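PDB 3NTN: UspA1 from Moraxella catarrhalis, which probably acts as a trimeric autotransporter adhesin on the outer membrane, with binding to fibronectin and the receptor CEACAM1. Local coordinates for residues A4-E7 with N8-V11; V192-N195 with K196-K200. One frame throughout, in Å; residues are numbered along the deposited sequence.

Contact 1 of 2, residues A4-E7 with N8-V11; sequences ATIE and NSTV
Residues A4-E7 and N8-V11 form one continuous hairpin-like bend. The two halves run in nearly opposite directions, 167° apart end to end, and A4 lies across from S9. The reversal is a type II beta turn from I6 to S9. E7 and N8 hold its two central positions, and N8 has a positive phi, as the third residue of such a turn commonly has. The closing bond runs from S9 N to I6 O, 3.2 Å long and fairly straight. The donor stands above the carbonyl plane of I6 and does not follow a lone pair.

The S9 side chain fills the inside of the bend. With chi1 at 75°, its OG stands between its own backbone N and carbonyl carbon and reaches back over the turn. S9 OG comes to 3.3 Å from I6 O. The same S9 OG also makes a weak hydrogen bond with A19 O. S9 OG also lies 3.4 Å from A4 CB. This turn leads into strand 10-11, the first strand of the parallel stack in the head, which belongs to the YadA-like left-handed beta-roll. T10 continues the stack by backbone bonds to S24 and V26 on the next coil.

Further along, A4 CB touches V11 CG2 at 4.1 Å, an apolar contact across the open end of the bend. At the turn itself E7 and N8 point the same way and lie alongside each other, with carboxylate and amide planes 34° apart. E7 CG is 3.8 Å from N8 ND2. That amide nitrogen makes a weak bond to N23 OD1, while N8 also packs on G15 of the second subunit.

Contact 2 of 2, residues V192-N195 with K196-K200; sequences VAQN and KADIK
V192-N195 and K196-K200 are successive turns of one alpha helix in the trimeric coiled-coil stalk. V192, N195 and I199 follow the three-then-four spacing of a heptad core, and each packs on copies of itself or its neighbours in other subunits.

Four backbone bonds join the turns. K196 N, A197 N, D198 N and I199 N donate to the carbonyls of V192, A193, Q194 and N195. The bond from D198 N to Q194 O is the straightest of them, at 171°. V192 O takes a second, weak bond from N195 ND2 of the second subunit. The N195 ND2 of this chain does the same for V192 O of the third subunit, so the buried amide nitrogen has an acceptor. The other end of that amide is also served. One water donates to N195 OD1 at 2.8 Å and to D198 OD2 at 2.7 Å, bridging the two turns.

On the outer face Q194 NE2 donates to D198 OD1 over 2.9 Å. The glutamine chain bends at chi2 (62°), which brings its amide back toward the next turn. The acceptor lies in the Q194 amide plane, but the nitrogen meets OD1 from above the carboxylate plane. The two planes are 42° apart. Each D198 oxygen thus accepts a hydrogen bond, OD1 from Q194 NE2 and OD2 from the water. K200 NZ forms a salt bridge with D204 one turn on. On the core side, I199 CG1 rests 3.2 Å from N195 O, beside the I199 N that donates to the same oxygen.

How the contacts relate
Contact 1 comes first, near the N terminus, where a tight turn brings the chain into strand 10-11. From there the chain winds through the parallel strands of the head, ending at 153-154 in that sheet, and passes to the helix 182-217. Contact 2 lies within this helix and closes only successive helical turns. The two contacts are in series and neither nest nor cross. The centres of contact 1 and contact 2 are about 76 Å apart, on opposite sides of the chain's centre, and the contacts do not touch. One belongs to the outermost coil of the head and the other to the stalk. Both reach the second subunit, so trimer packing is met at each site.

Contact 1 of 2, residues A4-E7 with N8-V11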
ATOM      1  N   ALA B   4      15.556 -32.966 -19.964  1.00 94.27           N
ATOM      2  CA  ALA B   4      14.894 -33.403 -18.735  1.00 94.37           C
ATOM      3  C   ALA B   4      15.326 -34.815 -18.253  1.00 94.90           C
ATOM      4  O   ALA B   4      14.571 -35.792 -18.384  1.00 94.97           O
ATOM      5  CB  ALA B   4      13.373 -33.310 -18.900  1.00 94.50           C
ATOM      6  N   THR B   5      16.525 -34.900 -17.669  1.00 95.25           N
ATOM      7  CA  THR B   5      17.085 -36.187 -17.201  1.00 96.26           C
ATOM      8  C   THR B   5      16.731 -36.537 -15.749  1.00 96.18           C
ATOM      9  O   THR B   5      16.387 -37.677 -15.454  1.00 96.51           O
ATOM     10  CB  THR B   5      18.648 -36.274 -17.375  1.00 96.42           C
ATOM     11  OG1 THR B   5      19.266 -35.073 -16.880  1.00 95.70           O
ATOM     12  CG2 THR B   5      19.052 -36.519 -18.846  1.00 97.02           C
ATOM     13  N   ILE B   6      16.805 -35.543 -14.860  1.00 96.23           N
ATOM     14  CA  ILE B   6      16.683 -35.733 -13.395  1.00 96.33           C
ATOM     15  C   ILE B   6      15.328 -36.285 -12.955  1.00 96.90           C
ATOM     16  O   ILE B   6      14.355 -36.256 -13.711  1.00 97.26           O
ATOM     17  CB  ILE B   6      16.940 -34.411 -12.620  1.00 95.47           C
ATOM     18  CG1 ILE B   6      17.590 -33.365 -13.533  1.00 96.03           C
ATOM     19  CG2 ILE B   6      17.727 -34.675 -11.326  1.00 95.05           C
ATOM     20  CD1 ILE B   6      19.040 -33.656 -13.999  1.00 96.10           C
ATOM     21  N   GLU B   7      15.276 -36.788 -11.724  1.00 77.15           N
ATOM     22  CA  GLU B   7      14.038 -37.267 -11.135  1.00 79.35           C
ATOM     23  C   GLU B   7      12.935 -36.249 -11.353  1.00 76.31           C
ATOM     24  O   GLU B   7      13.079 -35.058 -11.024  1.00 73.90           O
ATOM     25  CB  GLU B   7      14.204 -37.487  -9.641  1.00 83.34           C
ATOM     26  CG  GLU B   7      13.428 -38.671  -9.084  1.00 89.65           C
ATOM     27  CD  GLU B   7      13.742 -38.918  -7.620  1.00 95.05           C
ATOM     28  OE1 GLU B   7      14.158 -40.061  -7.274  1.00101.09           O
ATOM     29  OE2 GLU B   7      13.587 -37.957  -6.826  1.00 93.54           O
ATOM     30  N   ASN B   8      11.860 -36.745 -11.957  1.00 76.73           N
ATOM     31  CA  ASN B   8      10.596 -36.042 -12.106  1.00 75.01           C
ATOM     32  C   ASN B   8      10.699 -34.680 -12.786  1.00 70.21           C
ATOM     33  O   ASN B   8       9.862 -33.798 -12.525  1.00 69.80           O
ATOM     34  CB  ASN B   8       9.870 -35.946 -10.752  1.00 78.55           C
ATOM     35  CG  ASN B   8       9.572 -37.311 -10.155  1.00 84.73           C
ATOM     36  OD1 ASN B   8       9.121 -38.220 -10.855  1.00 88.39           O
ATOM     37  ND2 ASN B   8       9.820 -37.460  -8.854  1.00 88.30           N
ATOM     38  N   SER B   9      11.705 -34.506 -13.649  1.00 66.97           N
ATOM     39  CA  SER B   9      11.785 -33.268 -14.413  1.00 63.58           C
ATOM     40  C   SER B   9      10.971 -33.293 -15.749  1.00 62.12           C
ATOM     41  O   SER B   9      10.807 -34.347 -16.389  1.00 62.82           O
ATOM     42  CB  SER B   9      13.226 -32.798 -14.573  1.00 62.16           C
ATOM     43  OG  SER B   9      13.932 -33.563 -15.515  1.00 63.50           O
ATOM     44  N   THR B  10      10.431 -32.130 -16.120  1.00 60.15           N
ATOM     45  CA  THR B  10       9.516 -32.008 -17.260  1.00 59.32           C
ATOM     46  C   THR B  10       9.814 -30.781 -18.118  1.00 57.67           C
ATOM     47  O   THR B  10       9.853 -29.658 -17.611  1.00 55.74           O
ATOM     48  CB  THR B  10       8.009 -31.979 -16.805  1.00 60.94           C
ATOM     49  OG1 THR B  10       7.708 -33.170 -16.067  1.00 63.36           O
ATOM     50  CG2 THR B  10       7.028 -31.857 -17.997  1.00 59.56           C
ATOM     51  N   VAL B  11      10.059 -31.042 -19.412  1.00 59.01           N
ATOM     52  CA  VAL B  11       9.881 -30.111 -20.557  1.00 59.41           C
ATOM     53  C   VAL B  11       8.975 -30.953 -21.481  1.00 61.66           C
ATOM     54  O   VAL B  11       9.414 -31.978 -21.987  1.00 65.26           O
ATOM     55  CB  VAL B  11      11.218 -29.892 -21.292  1.00 59.27           C
ATOM     56  CG1 VAL B  11      11.063 -28.819 -22.388  1.00 60.02           C
ATOM     57  CG2 VAL B  11      12.377 -29.591 -20.300  1.00 58.97           C
TER

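Contact 2 of 2, residues V192-N195 with K196-K200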
ATOM      1  N   VAL B 192      -6.921  25.224  15.132  1.00 41.63           N
ATOM      2  CA  VAL B 192      -5.711  26.092  15.117  1.00 40.56           C
ATOM      3  C   VAL B 192      -6.027  27.481  14.580  1.00 41.88           C
ATOM      4  O   VAL B 192      -5.635  28.499  15.160  1.00 42.45           O
ATOM      5  CB  VAL B 192      -4.551  25.458  14.310  1.00 40.14           C
ATOM      6  CG1 VAL B 192      -3.324  26.428  14.125  1.00 38.52           C
ATOM      7  CG2 VAL B 192      -4.134  24.175  14.973  1.00 36.74           C
ATOM      8  N   ALA B 193      -6.721  27.521  13.445  1.00 43.54           N
ATOM      9  CA  ALA B 193      -7.269  28.774  12.874  1.00 43.61           C
ATOM     10  C   ALA B 193      -8.151  29.577  13.878  1.00 44.45           C
ATOM     11  O   ALA B 193      -8.131  30.837  13.939  1.00 44.17           O
ATOM     12  CB  ALA B 193      -8.064  28.418  11.656  1.00 43.07           C
ATOM     13  N   GLN B 194      -8.923  28.833  14.679  1.00 44.00           N
ATOM     14  CA  GLN B 194      -9.779  29.466  15.648  1.00 44.45           C
ATOM     15  C   GLN B 194      -8.913  30.010  16.786  1.00 44.18           C
ATOM     16  O   GLN B 194      -9.133  31.134  17.230  1.00 45.13           O
ATOM     17  CB  GLN B 194     -10.864  28.499  16.160  1.00 45.10           C
ATOM     18  CG  GLN B 194     -11.903  29.125  17.118  1.00 48.39           C
ATOM     19  CD  GLN B 194     -12.703  30.249  16.410  1.00 52.68           C
ATOM     20  OE1 GLN B 194     -13.428  29.973  15.423  1.00 54.82           O
ATOM     21  NE2 GLN B 194     -12.568  31.512  16.902  1.00 47.74           N
ATOM     22  N   ASN B 195      -7.935  29.242  17.264  1.00 42.39           N
ATOM     23  CA  ASN B 195      -6.983  29.767  18.230  1.00 42.15           C
ATOM     24  C   ASN B 195      -6.273  31.027  17.768  1.00 43.36           C
ATOM     25  O   ASN B 195      -6.015  31.931  18.562  1.00 43.65           O
ATOM     26  CB  ASN B 195      -5.939  28.725  18.588  1.00 41.10           C
ATOM     27  CG  ASN B 195      -6.491  27.686  19.535  1.00 40.02           C
ATOM     28  OD1 ASN B 195      -7.584  27.875  20.047  1.00 39.09           O
ATOM     29  ND2 ASN B 195      -5.756  26.583  19.760  1.00 38.87           N
ATOM     30  N   LYS B 196      -5.909  31.068  16.490  1.00 43.48           N
ATOM     31  CA  LYS B 196      -5.171  32.187  16.006  1.00 45.09           C
ATOM     32  C   LYS B 196      -6.043  33.463  16.010  1.00 46.57           C
ATOM     33  O   LYS B 196      -5.532  34.538  16.327  1.00 47.83           O
ATOM     34  CB  LYS B 196      -4.665  31.891  14.606  1.00 45.94           C
ATOM     35  CG  LYS B 196      -3.934  33.016  13.962  1.00 48.03           C
ATOM     36  CD  LYS B 196      -3.295  32.500  12.694  1.00 52.46           C
ATOM     37  CE  LYS B 196      -2.912  33.647  11.779  1.00 57.66           C
ATOM     38  NZ  LYS B 196      -1.622  34.176  12.282  1.00 58.21           N
ATOM     39  N   ALA B 197      -7.331  33.333  15.664  1.00 45.15           N
ATOM     40  CA  ALA B 197      -8.271  34.455  15.678  1.00 45.82           C
ATOM     41  C   ALA B 197      -8.547  34.925  17.101  1.00 45.65           C
ATOM     42  O   ALA B 197      -8.609  36.141  17.357  1.00 46.38           O
ATOM     43  CB  ALA B 197      -9.582  34.049  15.016  1.00 46.00           C
ATOM     44  N   ASP B 198      -8.766  33.966  18.010  1.00 44.19           N
ATOM     45  CA  ASP B 198      -8.965  34.259  19.406  1.00 44.59           C
ATOM     46  C   ASP B 198      -7.787  35.056  19.918  1.00 44.46           C
ATOM     47  O   ASP B 198      -8.010  36.014  20.636  1.00 44.17           O
ATOM     48  CB  ASP B 198      -9.158  32.974  20.254  1.00 43.14           C
ATOM     49  CG  ASP B 198     -10.480  32.268  19.947  1.00 45.54           C
ATOM     50  OD1 ASP B 198     -11.299  32.810  19.179  1.00 44.81           O
ATOM     51  OD2 ASP B 198     -10.714  31.156  20.461  1.00 48.58           O
ATOM     52  N   ILE B 199      -6.566  34.676  19.513  1.00 44.94           N
ATOM     53  CA  ILE B 199      -5.337  35.413  19.910  1.00 46.42           C
ATOM     54  C   ILE B 199      -5.369  36.863  19.447  1.00 47.83           C
ATOM     55  O   ILE B 199      -5.066  37.803  20.218  1.00 48.03           O
ATOM     56  CB  ILE B 199      -4.014  34.672  19.436  1.00 46.74           C
ATOM     57  CG1 ILE B 199      -3.770  33.447  20.320  1.00 45.29           C
ATOM     58  CG2 ILE B 199      -2.773  35.599  19.482  1.00 47.41           C
ATOM     59  CD1 ILE B 199      -2.996  32.323  19.728  1.00 44.31           C
ATOM     60  N   LYS B 200      -5.787  37.058  18.202  1.00 48.91           N
ATOM     61  CA  LYS B 200      -5.934  38.395  17.654  1.00 50.60           C
ATOM     62  C   LYS B 200      -7.015  39.210  18.399  1.00 50.67           C
ATOM     63  O   LYS B 200      -6.833  40.389  18.716  1.00 51.60           O
ATOM     64  CB  LYS B 200      -6.237  38.267  16.171  1.00 51.21           C
ATOM     65  CG  LYS B 200      -5.835  39.488  15.365  1.00 56.17           C
ATOM     66  CD  LYS B 200      -7.042  40.140  14.662  1.00 60.71           C
ATOM     67  CE  LYS B 200      -6.644  41.342  13.818  0.10 61.74           C
ATOM     68  NZ  LYS B 200      -6.491  42.568  14.648  0.10 62.54           N
TER
HETATM   69  O   HOH W   1      -9.244  29.254  21.772  1.00 27.89           O